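Local coordinates for protein arginine kinase (Anthopleura japonica, PDB 4RF6) that catalyses reversible phosphoryl transfer from ATP to L-arginine, giving phospho-L-arginine and ADP, with two phosphagen kinase repeats in one chain, at residues A[17-22]-A[41-46]; A[292-297]-A[356-361]; A[444-447]-A[452-455]; A[491-496]-A[504-509]. All coordinates share one frame; numbering follows the deposited sequence.

In the fold
The four contacts follow one another along the chain; none nests in or crosses another. Interaction 1 comes first. It closes a loop around helix 33-37 in the helical N-terminal domain of the first repeat. Interaction 2 closes a longer loop in the catalytic domain of that repeat, tying the turn after sheet strand 286-293 to helix 344-370. That helix runs up to the start of the second repeat. Interaction 3 folds the chain back on helix 438-448 at the start of the loop that leads to strand 479-488. Interaction 4 joins the loop after strand 479-488 to helix 501-516. Interactions 1 and 3 lie on opposite sides of the chain's centre, with their centres about 85 Å apart.

Interaction 1 (A[17-22]-A[41-46]); sequences NAFPDP and KVFESL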
loop_
_atom_site.group_PDB
_atom_site.type_symbol
_atom_site.label_atom_id
_atom_site.label_comp_id
_atom_site.label_asym_id
_atom_site.label_seq_id
_atom_site.Cartn_x
_atom_site.Cartn_y
_atom_site.Cartn_z
ATOM N N ASN A 17 -47.113 -11.899 17.769
ATOM C CA ASN A 17 -46.672 -13.111 17.083
ATOM C C ASN A 17 -47.520 -13.356 15.835
ATOM O O ASN A 17 -47.942 -14.478 15.563
ATOM C CB ASN A 17 -46.724 -14.317 18.023
ATOM C CG ASN A 17 -45.772 -15.424 17.613
ATOM O OD1 ASN A 17 -44.738 -15.176 16.989
ATOM N ND2 ASN A 17 -46.113 -16.660 17.974
ATOM N N ALA A 18 -47.778 -12.283 15.094
ATOM C CA ALA A 18 -48.591 -12.346 13.891
ATOM C C ALA A 18 -47.698 -12.217 12.659
ATOM O O ALA A 18 -46.564 -11.735 12.755
ATOM C CB ALA A 18 -49.642 -11.249 13.910
ATOM N N PHE A 19 -48.204 -12.656 11.509
ATOM C CA PHE A 19 -47.461 -12.560 10.258
ATOM C C PHE A 19 -47.063 -11.110 10.004
ATOM O O PHE A 19 -47.877 -10.204 10.176
ATOM C CB PHE A 19 -48.301 -13.097 9.095
ATOM C CG PHE A 19 -47.583 -13.100 7.777
ATOM C CD1 PHE A 19 -47.694 -12.022 6.913
ATOM C CD2 PHE A 19 -46.791 -14.177 7.409
ATOM C CE1 PHE A 19 -47.031 -12.015 5.703
ATOM C CE2 PHE A 19 -46.123 -14.181 6.198
ATOM C CZ PHE A 19 -46.246 -13.098 5.344
ATOM N N PRO A 20 -45.800 -10.878 9.617
ATOM C CA PRO A 20 -45.369 -9.493 9.401
ATOM C C PRO A 20 -45.924 -8.917 8.096
ATOM O O PRO A 20 -45.299 -9.065 7.040
ATOM C CB PRO A 20 -43.840 -9.607 9.338
ATOM C CG PRO A 20 -43.590 -10.985 8.836
ATOM C CD PRO A 20 -44.715 -11.847 9.372
ATOM N N ASP A 21 -47.088 -8.272 8.182
ATOM C CA ASP A 21 -47.692 -7.557 7.049
ATOM C C ASP A 21 -46.752 -6.647 6.225
ATOM O O ASP A 21 -46.890 -6.588 5.000
ATOM C CB ASP A 21 -48.919 -6.745 7.498
ATOM C CG ASP A 21 -50.167 -7.601 7.688
ATOM O OD1 ASP A 21 -50.167 -8.775 7.256
ATOM O OD2 ASP A 21 -51.152 -7.085 8.262
ATOM N N PRO A 22 -45.812 -5.923 6.879
ATOM C CA PRO A 22 -44.913 -5.061 6.094
ATOM C C PRO A 22 -44.095 -5.778 5.015
ATOM O O PRO A 22 -43.505 -5.109 4.170
ATOM C CB PRO A 22 -43.980 -4.478 7.156
ATOM C CG PRO A 22 -44.816 -4.422 8.377
ATOM C CD PRO A 22 -45.683 -5.649 8.324
ATOM N N LYS A 41 -48.144 -19.614 5.438
ATOM C CA LYS A 41 -48.154 -21.001 5.888
ATOM C C LYS A 41 -46.850 -21.402 6.582
ATOM O O LYS A 41 -46.866 -22.138 7.577
ATOM C CB LYS A 41 -48.458 -21.938 4.723
ATOM C CG LYS A 41 -49.910 -21.888 4.257
ATOM C CD LYS A 41 -50.864 -22.185 5.409
ATOM C CE LYS A 41 -52.297 -22.359 4.914
ATOM N NZ LYS A 41 -53.208 -22.860 5.987
ATOM N N VAL A 42 -45.726 -20.927 6.045
ATOM C CA VAL A 42 -44.436 -21.095 6.706
ATOM C C VAL A 42 -44.510 -20.447 8.079
ATOM O O VAL A 42 -44.080 -21.038 9.071
ATOM C CB VAL A 42 -43.274 -20.481 5.897
ATOM C CG1 VAL A 42 -41.982 -20.492 6.710
ATOM C CG2 VAL A 42 -43.069 -21.241 4.604
ATOM N N PHE A 43 -45.076 -19.243 8.138
ATOM C CA PHE A 43 -45.229 -18.533 9.405
ATOM C C PHE A 43 -46.106 -19.309 10.393
ATOM O O PHE A 43 -45.723 -19.500 11.551
ATOM C CB PHE A 43 -45.794 -17.119 9.202
ATOM C CG PHE A 43 -45.750 -16.274 10.448
ATOM C CD1 PHE A 43 -44.596 -15.580 10.783
ATOM C CD2 PHE A 43 -46.850 -16.193 11.296
ATOM C CE1 PHE A 43 -44.538 -14.810 11.932
ATOM C CE2 PHE A 43 -46.799 -15.428 12.454
ATOM C CZ PHE A 43 -45.639 -14.735 12.770
ATOM N N GLU A 44 -47.280 -19.741 9.939
ATOM C CA GLU A 44 -48.200 -20.511 10.778
ATOM C C GLU A 44 -47.549 -21.774 11.341
ATOM O O GLU A 44 -47.689 -22.083 12.524
ATOM C CB GLU A 44 -49.467 -20.892 10.001
ATOM C CG GLU A 44 -50.542 -19.810 9.963
ATOM C CD GLU A 44 -51.842 -20.289 9.331
ATOM O OE1 GLU A 44 -51.944 -21.489 8.989
ATOM O OE2 GLU A 44 -52.767 -19.461 9.175
ATOM N N SER A 45 -46.833 -22.495 10.486
ATOM C CA SER A 45 -46.213 -23.763 10.865
ATOM C C SER A 45 -45.113 -23.614 11.921
ATOM O O SER A 45 -44.872 -24.530 12.710
ATOM C CB SER A 45 -45.641 -24.447 9.617
ATOM O OG SER A 45 -44.911 -25.612 9.951
ATOM N N LEU A 46 -44.458 -22.453 11.939
ATOM C CA LEU A 46 -43.238 -22.270 12.725
ATOM C C LEU A 46 -43.338 -21.238 13.857
ATOM O O LEU A 46 -42.433 -21.143 14.684
ATOM C CB LEU A 46 -42.075 -21.890 11.800
ATOM C CG LEU A 46 -41.636 -22.907 10.749
ATOM C CD1 LEU A 46 -40.489 -22.350 9.924
ATOM C CD2 LEU A 46 -41.228 -24.213 11.413
#
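Phe-19 and Phe-43 bring loop 17-22 to within 6.4 Å, CA to CA, of helix segment 41-46. The contact is packing inside the small helical N-terminal domain of the phosphagen kinase fold, in the first repeat. Helix 7-14 precedes the loop. Asn-17 leaves helical geometry with a positive phi of 53° and forms a Schellman motif. The chain then passes across the ring of Phe-43, which carries the helix side of the contact. About chi1 (-170°) the ring of Phe-43 stands opposite its own backbone N, and this sends it out from the helix to the loop backbone. Phe-19 CA sits over the middle of that ring, 3.7 Å from the centroid, as a CH-pi contact. The Phe-19 ring turns its edge to the face of Phe-43, in an offset edge-to-face pair with planes at 82°. Phe-43 CB in turn lies at the edge of the Phe-19 ring, 3.6 Å from Phe-19 CD2. Pro-20 CD touches Phe-43 CE1 at 3.9 Å and lies over one face of the Phe-19 ring, near its rim. Trp-58 of helix 57-66 completes the cluster. Its ring meets that of Phe-43 steeply, and its NE1 is hydrogen-bonded to Ala-18 O. The side chain of Asn-17 is held by a bond from ND2 to Lys-47 O. The backbone oxygen of Asn-17 lies at the edge of the Phe-43 ring, 3.4 Å from Phe-43 CE2.

Interaction 2 (A[292-297]-A[356-361]); sequences VKIPHA and KALMEL
Ile-294 and Ala-297 meet Leu-358 and Leu-361 without any aromatic ring between them, so no ring face or ring edge is used. The one flat group that is touched is the peptide carbonyl of Leu-358. Ala-297 CB lies 3.6 Å from Leu-358 O. The CG2 branch of Ile-294 reaches the same oxygen at 3.9 Å. The rest is aliphatic. Ile-294 CD1 meets Leu-358 CD1 at 4.0 Å, with the two side chains crossing at a slant. Ile-294 puts CG1 between its backbone N and carbonyl carbon (chi1 47°), the crowded position, and an extended chi2 then carries CD1 to the leucine. Ala-297 CB and Leu-361 CB are 3.7 Å apart. The small alanine lets the backbones come close here, with Ala-297 CA 5.3 Å from Leu-361 CA. In the phosphagen kinase catalytic domain, this packs the turn that follows strand 286-293 of the antiparallel sheet, and the short, weakly bonded helix 295-298 after it, on the long helix 344-370. Residues 287-291 of that strand are predicted to bind ATP. Phe-303 of helix 303-310 touches both Ile-294 and Leu-358, and Ile-334 of strand 331-336 also packs on Leu-358. Next along the long helix, Glu-362 is hydrogen-bonded to Ala-297 N through OE1 and to His-296 ND1 through OE2.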
loop_
_atom_site.group_PDB
_atom_site.type_symbol
_atom_site.label_atom_id
_atom_site.label_comp_id
_atom_site.label_asym_id
_atom_site.label_seq_id
_atom_site.Cartn_x
_atom_site.Cartn_y
_atom_site.Cartn_z
ATOM N N VAL A 292 -6.938 -5.252 -8.661
ATOM C CA VAL A 292 -6.071 -5.408 -9.824
ATOM C C VAL A 292 -6.451 -4.425 -10.930
ATOM O O VAL A 292 -7.633 -4.148 -11.150
ATOM C CB VAL A 292 -6.093 -6.864 -10.347
ATOM C CG1 VAL A 292 -7.476 -7.236 -10.875
ATOM C CG2 VAL A 292 -5.039 -7.065 -11.423
ATOM N N LYS A 293 -5.444 -3.888 -11.612
ATOM C CA LYS A 293 -5.670 -2.909 -12.669
ATOM C C LYS A 293 -5.702 -3.599 -14.023
ATOM O O LYS A 293 -4.659 -3.991 -14.557
ATOM C CB LYS A 293 -4.568 -1.850 -12.653
ATOM C CG LYS A 293 -4.707 -0.769 -13.714
ATOM C CD LYS A 293 -3.931 0.470 -13.294
ATOM C CE LYS A 293 -4.229 1.669 -14.187
ATOM N NZ LYS A 293 -3.642 1.542 -15.548
ATOM N N ILE A 294 -6.902 -3.753 -14.572
ATOM C CA ILE A 294 -7.084 -4.466 -15.832
ATOM C C ILE A 294 -8.052 -3.759 -16.801
ATOM O O ILE A 294 -9.044 -4.353 -17.232
ATOM C CB ILE A 294 -7.554 -5.918 -15.572
ATOM C CG1 ILE A 294 -8.693 -5.936 -14.549
ATOM C CG2 ILE A 294 -6.400 -6.784 -15.065
ATOM C CD1 ILE A 294 -9.260 -7.329 -14.268
ATOM N N PRO A 295 -7.756 -2.493 -17.168
ATOM C CA PRO A 295 -8.702 -1.796 -18.052
ATOM C C PRO A 295 -8.772 -2.404 -19.455
ATOM O O PRO A 295 -9.798 -2.269 -20.123
ATOM C CB PRO A 295 -8.140 -0.369 -18.116
ATOM C CG PRO A 295 -6.694 -0.515 -17.829
ATOM C CD PRO A 295 -6.584 -1.654 -16.847
ATOM N N HIS A 296 -7.704 -3.066 -19.890
ATOM C CA HIS A 296 -7.687 -3.700 -21.204
ATOM C C HIS A 296 -8.462 -5.017 -21.215
ATOM O O HIS A 296 -9.240 -5.284 -22.132
ATOM C CB HIS A 296 -6.249 -3.954 -21.669
ATOM C CG HIS A 296 -5.444 -2.709 -21.873
ATOM N ND1 HIS A 296 -4.481 -2.292 -20.979
ATOM C CD2 HIS A 296 -5.452 -1.795 -22.872
ATOM C CE1 HIS A 296 -3.932 -1.173 -21.419
ATOM N NE2 HIS A 296 -4.503 -0.851 -22.565
ATOM N N ALA A 297 -8.236 -5.842 -20.197
ATOM C CA ALA A 297 -8.900 -7.138 -20.095
ATOM C C ALA A 297 -10.418 -6.977 -19.991
ATOM O O ALA A 297 -11.177 -7.858 -20.402
ATOM C CB ALA A 297 -8.357 -7.925 -18.906
ATOM N N LYS A 356 -5.053 -14.606 -12.400
ATOM C CA LYS A 356 -3.963 -14.904 -13.324
ATOM C C LYS A 356 -4.412 -14.817 -14.782
ATOM O O LYS A 356 -3.735 -14.210 -15.616
ATOM C CB LYS A 356 -3.371 -16.287 -13.045
ATOM C CG LYS A 356 -2.191 -16.644 -13.950
ATOM C CD LYS A 356 -1.634 -18.028 -13.650
ATOM C CE LYS A 356 -0.518 -18.387 -14.620
ATOM N NZ LYS A 356 0.176 -19.657 -14.254
ATOM N N ALA A 357 -5.555 -15.423 -15.085
ATOM C CA ALA A 357 -6.098 -15.393 -16.441
ATOM C C ALA A 357 -6.406 -13.962 -16.861
ATOM O O ALA A 357 -6.100 -13.560 -17.986
ATOM C CB ALA A 357 -7.345 -16.253 -16.531
ATOM N N LEU A 358 -7.020 -13.205 -15.954
ATOM C CA LEU A 358 -7.308 -11.790 -16.184
ATOM C C LEU A 358 -6.025 -10.979 -16.350
ATOM O O LEU A 358 -5.970 -10.051 -17.162
ATOM C CB LEU A 358 -8.143 -11.206 -15.037
ATOM C CG LEU A 358 -9.569 -11.721 -14.836
ATOM C CD1 LEU A 358 -10.164 -11.201 -13.543
ATOM C CD2 LEU A 358 -10.456 -11.326 -16.002
ATOM N N MET A 359 -4.999 -11.322 -15.575
ATOM C CA MET A 359 -3.723 -10.622 -15.665
ATOM C C MET A 359 -3.023 -10.913 -16.996
ATOM O O MET A 359 -2.487 -10.006 -17.632
ATOM C CB MET A 359 -2.810 -10.964 -14.479
ATOM C CG MET A 359 -1.541 -10.118 -14.417
ATOM S SD MET A 359 -0.593 -10.339 -12.892
ATOM C CE MET A 359 0.242 -11.887 -13.237
ATOM N N GLU A 360 -3.042 -12.172 -17.424
ATOM C CA GLU A 360 -2.428 -12.550 -18.696
ATOM C C GLU A 360 -3.101 -11.871 -19.890
ATOM O O GLU A 360 -2.455 -11.601 -20.907
ATOM C CB GLU A 360 -2.420 -14.071 -18.864
ATOM C CG GLU A 360 -1.413 -14.780 -17.965
ATOM C CD GLU A 360 0.028 -14.474 -18.346
ATOM O OE1 GLU A 360 0.288 -14.228 -19.544
ATOM O OE2 GLU A 360 0.901 -14.477 -17.450
ATOM N N LEU A 361 -4.393 -11.588 -19.751
ATOM C CA LEU A 361 -5.131 -10.814 -20.748
ATOM C C LEU A 361 -4.611 -9.381 -20.829
ATOM O O LEU A 361 -4.369 -8.859 -21.920
ATOM C CB LEU A 361 -6.625 -10.784 -20.419
ATOM C CG LEU A 361 -7.539 -11.943 -20.814
ATOM C CD1 LEU A 361 -8.994 -11.520 -20.654
ATOM C CD2 LEU A 361 -7.269 -12.410 -22.243
#

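Interaction 3 (A[444-447]-A[452-455]); sequences IVED and YKLA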
loop_
_atom_site.group_PDB
_atom_site.type_symbol
_atom_site.label_atom_id
_atom_site.label_comp_id
_atom_site.label_asym_id
_atom_site.label_seq_id
_atom_site.Cartn_x
_atom_site.Cartn_y
_atom_site.Cartn_z
ATOM N N ILE A 444 21.764 9.736 -23.559
ATOM C CA ILE A 444 21.024 10.628 -22.662
ATOM C C ILE A 444 21.906 11.130 -21.522
ATOM O O ILE A 444 21.857 12.311 -21.169
ATOM C CB ILE A 444 19.743 9.963 -22.127
ATOM C CG1 ILE A 444 18.683 9.936 -23.222
ATOM C CG2 ILE A 444 19.188 10.717 -20.936
ATOM C CD1 ILE A 444 17.871 8.684 -23.220
ATOM N N VAL A 445 22.724 10.241 -20.960
ATOM C CA VAL A 445 23.663 10.643 -19.910
ATOM C C VAL A 445 24.624 11.727 -20.402
ATOM O O VAL A 445 24.814 12.752 -19.738
ATOM C CB VAL A 445 24.476 9.451 -19.382
ATOM C CG1 VAL A 445 25.682 9.939 -18.585
ATOM C CG2 VAL A 445 23.606 8.550 -18.528
ATOM N N GLU A 446 25.224 11.500 -21.568
ATOM C CA GLU A 446 26.227 12.418 -22.099
ATOM C C GLU A 446 25.602 13.699 -22.640
ATOM O O GLU A 446 26.288 14.707 -22.818
ATOM C CB GLU A 446 27.091 11.732 -23.166
ATOM C CG GLU A 446 28.034 10.664 -22.600
ATOM C CD GLU A 446 28.970 10.072 -23.649
ATOM O OE1 GLU A 446 28.711 10.259 -24.859
ATOM O OE2 GLU A 446 29.964 9.419 -23.252
ATOM N N ASP A 447 24.301 13.667 -22.906
ATOM C CA ASP A 447 23.607 14.876 -23.331
ATOM C C ASP A 447 23.315 15.748 -22.113
ATOM O O ASP A 447 23.728 16.912 -22.057
ATOM C CB ASP A 447 22.312 14.535 -24.074
ATOM C CG ASP A 447 21.704 15.740 -24.785
ATOM O OD1 ASP A 447 21.479 16.782 -24.130
ATOM O OD2 ASP A 447 21.458 15.636 -26.006
ATOM N N TYR A 452 30.572 15.908 -19.776
ATOM C CA TYR A 452 31.064 14.592 -19.336
ATOM C C TYR A 452 30.974 13.503 -20.406
ATOM O O TYR A 452 29.974 13.398 -21.136
ATOM C CB TYR A 452 30.332 14.134 -18.067
ATOM C CG TYR A 452 30.758 12.771 -17.553
ATOM C CD1 TYR A 452 31.933 12.624 -16.828
ATOM C CD2 TYR A 452 29.978 11.644 -17.781
ATOM C CE1 TYR A 452 32.329 11.405 -16.349
ATOM C CE2 TYR A 452 30.363 10.400 -17.302
ATOM C CZ TYR A 452 31.545 10.296 -16.586
ATOM O OH TYR A 452 31.961 9.085 -16.098
ATOM N N LYS A 453 32.032 12.696 -20.501
ATOM C CA LYS A 453 32.020 11.514 -21.355
ATOM C C LYS A 453 32.177 10.283 -20.474
ATOM O O LYS A 453 33.013 10.272 -19.573
ATOM C CB LYS A 453 33.158 11.550 -22.377
ATOM C CG LYS A 453 33.308 12.859 -23.128
ATOM C CD LYS A 453 32.052 13.217 -23.910
ATOM C CE LYS A 453 32.186 14.614 -24.525
ATOM N NZ LYS A 453 30.975 15.017 -25.293
ATOM N N LEU A 454 31.368 9.256 -20.723
ATOM C CA LEU A 454 31.413 8.029 -19.925
ATOM C C LEU A 454 32.787 7.364 -19.959
ATOM O O LEU A 454 33.177 6.684 -19.011
ATOM C CB LEU A 454 30.323 7.052 -20.382
ATOM C CG LEU A 454 28.910 7.496 -20.003
ATOM C CD1 LEU A 454 27.875 6.954 -20.968
ATOM C CD2 LEU A 454 28.571 7.073 -18.581
ATOM N N ALA A 455 33.516 7.565 -21.054
ATOM C CA ALA A 455 34.887 7.070 -21.167
ATOM C C ALA A 455 35.807 7.687 -20.106
ATOM O O ALA A 455 36.763 7.050 -19.665
ATOM C CB ALA A 455 35.429 7.329 -22.553
HETATM O O HOH W 1 28.988 14.999 -22.885
#
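Glu-446 and Leu-454 make the tight part of this contact. Leu-454 N donates to Glu-446 OE2 over 2.9 Å, and the bond is fairly straight at 162°. It uses the anti lone pair of OE2, the one turned away from the other carboxylate oxygen. The glutamate chain is extended beyond CG, which lets the carboxylate span the gap to the loop. Leu-454 CB lies 3.7 Å from the same Glu-446 OE2. Deeper in, Val-445 CG1 meets Leu-454 CD2 at 4.1 Å, with the side chains nearly perpendicular. The contact folds the chain back on the last turns of helix 438-448 in the second phosphagen kinase repeat, at the start of the loop to strand 479-488. Leu-692 touches both Val-445 and Tyr-452, and Tyr-452 OH is hydrogen-bonded to Ala-623 O. The side at Lys-453 is looser and wet. A water donates to Glu-446 O at 2.7 Å and to Tyr-452 O at 2.6 Å. Lys-453 NZ donates to this water at 3.1 Å; a bend at chi2 (-60°) turns the lysine chain back toward it. Lys-453 NZ stays 5.3 Å from Glu-446 OE1, too far for a salt bridge, though the charges probably still attract.

Interaction 4 (A[491-496]-A[504-509]); sequences KGYALT and RLDIER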
loop_
_atom_site.group_PDB
_atom_site.type_symbol
_atom_site.label_atom_id
_atom_site.label_comp_id
_atom_site.label_asym_id
_atom_site.label_seq_id
_atom_site.Cartn_x
_atom_site.Cartn_y
_atom_site.Cartn_z
ATOM N N LYS A 491 22.757 -0.874 -2.406
ATOM C CA LYS A 491 23.327 -1.936 -3.226
ATOM C C LYS A 491 22.587 -3.251 -3.009
ATOM O O LYS A 491 22.168 -3.563 -1.888
ATOM C CB LYS A 491 24.818 -2.110 -2.923
ATOM C CG LYS A 491 25.539 -3.002 -3.928
ATOM C CD LYS A 491 27.013 -3.166 -3.593
ATOM C CE LYS A 491 27.680 -4.092 -4.599
ATOM N NZ LYS A 491 29.129 -4.260 -4.325
ATOM N N GLY A 492 22.394 -4.008 -4.084
ATOM C CA GLY A 492 21.772 -5.311 -3.971
ATOM C C GLY A 492 20.309 -5.320 -4.368
ATOM O O GLY A 492 19.656 -6.364 -4.321
ATOM N N TYR A 493 19.792 -4.159 -4.762
ATOM C CA TYR A 493 18.388 -4.050 -5.127
ATOM C C TYR A 493 18.222 -3.449 -6.516
ATOM O O TYR A 493 19.174 -2.945 -7.104
ATOM C CB TYR A 493 17.646 -3.205 -4.091
ATOM C CG TYR A 493 17.693 -3.800 -2.708
ATOM C CD1 TYR A 493 16.779 -4.773 -2.323
ATOM C CD2 TYR A 493 18.660 -3.404 -1.792
ATOM C CE1 TYR A 493 16.823 -5.331 -1.067
ATOM C CE2 TYR A 493 18.708 -3.949 -0.527
ATOM C CZ TYR A 493 17.787 -4.913 -0.172
ATOM O OH TYR A 493 17.830 -5.463 1.083
ATOM N N ALA A 494 17.003 -3.505 -7.041
ATOM C CA ALA A 494 16.675 -2.758 -8.251
ATOM C C ALA A 494 16.774 -1.278 -7.904
ATOM O O ALA A 494 17.020 -0.914 -6.743
ATOM C CB ALA A 494 15.274 -3.099 -8.719
ATOM N N LEU A 495 16.584 -0.408 -8.889
ATOM C CA LEU A 495 16.442 1.004 -8.562
ATOM C C LEU A 495 14.964 1.219 -8.264
ATOM O O LEU A 495 14.162 0.302 -8.442
ATOM C CB LEU A 495 16.955 1.891 -9.695
ATOM C CG LEU A 495 18.471 1.794 -9.904
ATOM C CD1 LEU A 495 18.900 2.317 -11.266
ATOM C CD2 LEU A 495 19.192 2.554 -8.807
ATOM N N THR A 496 14.600 2.405 -7.785
ATOM C CA THR A 496 13.211 2.693 -7.420
ATOM C C THR A 496 12.131 2.280 -8.447
ATOM O O THR A 496 11.101 1.718 -8.057
ATOM C CB THR A 496 13.044 4.173 -6.994
ATOM O OG1 THR A 496 13.787 4.397 -5.785
ATOM C CG2 THR A 496 11.599 4.495 -6.730
ATOM N N ARG A 504 11.428 -3.159 -1.476
ATOM C CA ARG A 504 11.172 -1.839 -0.895
ATOM C C ARG A 504 11.042 -1.923 0.625
ATOM O O ARG A 504 11.560 -1.068 1.352
ATOM C CB ARG A 504 9.912 -1.203 -1.498
ATOM C CG ARG A 504 9.636 0.200 -0.962
ATOM C CD ARG A 504 8.336 0.771 -1.525
ATOM N NE ARG A 504 8.396 0.913 -2.978
ATOM C CZ ARG A 504 7.797 0.097 -3.834
ATOM N NH1 ARG A 504 7.081 -0.924 -3.386
ATOM N NH2 ARG A 504 7.911 0.302 -5.141
ATOM N N LEU A 505 10.347 -2.956 1.095
ATOM C CA LEU A 505 10.194 -3.197 2.526
ATOM C C LEU A 505 11.534 -3.548 3.174
ATOM O O LEU A 505 11.803 -3.134 4.299
ATOM C CB LEU A 505 9.181 -4.319 2.787
ATOM C CG LEU A 505 7.705 -4.033 2.523
ATOM C CD1 LEU A 505 6.898 -5.321 2.558
ATOM C CD2 LEU A 505 7.155 -3.050 3.543
ATOM N N ASP A 506 12.363 -4.322 2.476
ATOM C CA ASP A 506 13.686 -4.676 2.997
ATOM C C ASP A 506 14.561 -3.436 3.120
ATOM O O ASP A 506 15.271 -3.261 4.104
ATOM C CB ASP A 506 14.389 -5.703 2.104
ATOM C CG ASP A 506 13.821 -7.102 2.255
ATOM O OD1 ASP A 506 13.053 -7.337 3.215
ATOM O OD2 ASP A 506 14.151 -7.970 1.417
ATOM N N ILE A 507 14.507 -2.585 2.102
ATOM C CA ILE A 507 15.252 -1.330 2.102
ATOM C C ILE A 507 14.839 -0.441 3.273
ATOM O O ILE A 507 15.694 0.052 4.007
ATOM C CB ILE A 507 15.077 -0.584 0.764
ATOM C CG1 ILE A 507 15.837 -1.310 -0.347
ATOM C CG2 ILE A 507 15.545 0.857 0.883
ATOM C CD1 ILE A 507 15.389 -0.949 -1.758
ATOM N N GLU A 508 13.535 -0.242 3.457
ATOM C CA GLU A 508 13.060 0.584 4.565
ATOM C C GLU A 508 13.577 0.034 5.895
ATOM O O GLU A 508 14.079 0.779 6.737
ATOM C CB GLU A 508 11.530 0.665 4.599
ATOM C CG GLU A 508 11.022 1.641 5.659
ATOM C CD GLU A 508 9.573 1.419 6.061
ATOM O OE1 GLU A 508 9.018 2.310 6.737
ATOM O OE2 GLU A 508 9.001 0.361 5.719
ATOM N N ARG A 509 13.474 -1.281 6.061
ATOM C CA ARG A 509 13.890 -1.942 7.298
ATOM C C ARG A 509 15.378 -1.743 7.586
ATOM O O ARG A 509 15.768 -1.424 8.713
ATOM C CB ARG A 509 13.574 -3.440 7.221
ATOM C CG ARG A 509 13.730 -4.183 8.539
ATOM C CD ARG A 509 13.522 -5.686 8.374
ATOM N NE ARG A 509 14.742 -6.368 7.943
ATOM C CZ ARG A 509 14.996 -6.717 6.686
ATOM N NH1 ARG A 509 16.129 -7.332 6.374
ATOM N NH2 ARG A 509 14.111 -6.451 5.738
HETATM O O HOH W 2 9.163 2.396 -6.239
#
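Tyr-493 and Ile-507 form a CH-pi contact between the loop after strand 479-488 and the first half of helix 501-516. It is structural packing in the catalytic domain of the second repeat. The helix follows the loop closely in sequence, so the contact folds this strand-to-helix connection back on itself. Ile-507 CG1 sits almost straight above the centre of the tyrosine ring, 3.8 Å from the centroid. Its CD1 continues over the same face toward the root of the ring, 3.8 Å from Tyr-493 CG. The isoleucine and tyrosine side chains thus run antiparallel and overlap along their lengths. With chi1 at -61°, the ring of Tyr-493 lies beside its backbone N and reaches across to the helix. At its far end, Tyr-493 OH lies 3.6 Å from Asp-506 CB. The hydroxyl also has a weak hydrogen bond with Lys-510 NZ. The carboxylate of Asp-506 is engaged within the helix. Arg-509 NH2 forms a salt bridge with Asp-506 OD1 at 2.9 Å, coming from above the carboxylate plane, 45° out of it. A second link between loop and helix is made through water. One water lies 2.7 Å from Thr-496 O and in the guanidinium plane of Arg-504, 2.7 Å from Arg-504 NH2. Around the contact, Ala-494 O takes hydrogen bonds from Gln-586, just before strand 587-594, and from Gln-619, just before strand 620-621. On the helix, Glu-508 OE1 is hydrogen-bonded to Tyr-526 OH of strand 524-528, an outer strand of the sheet.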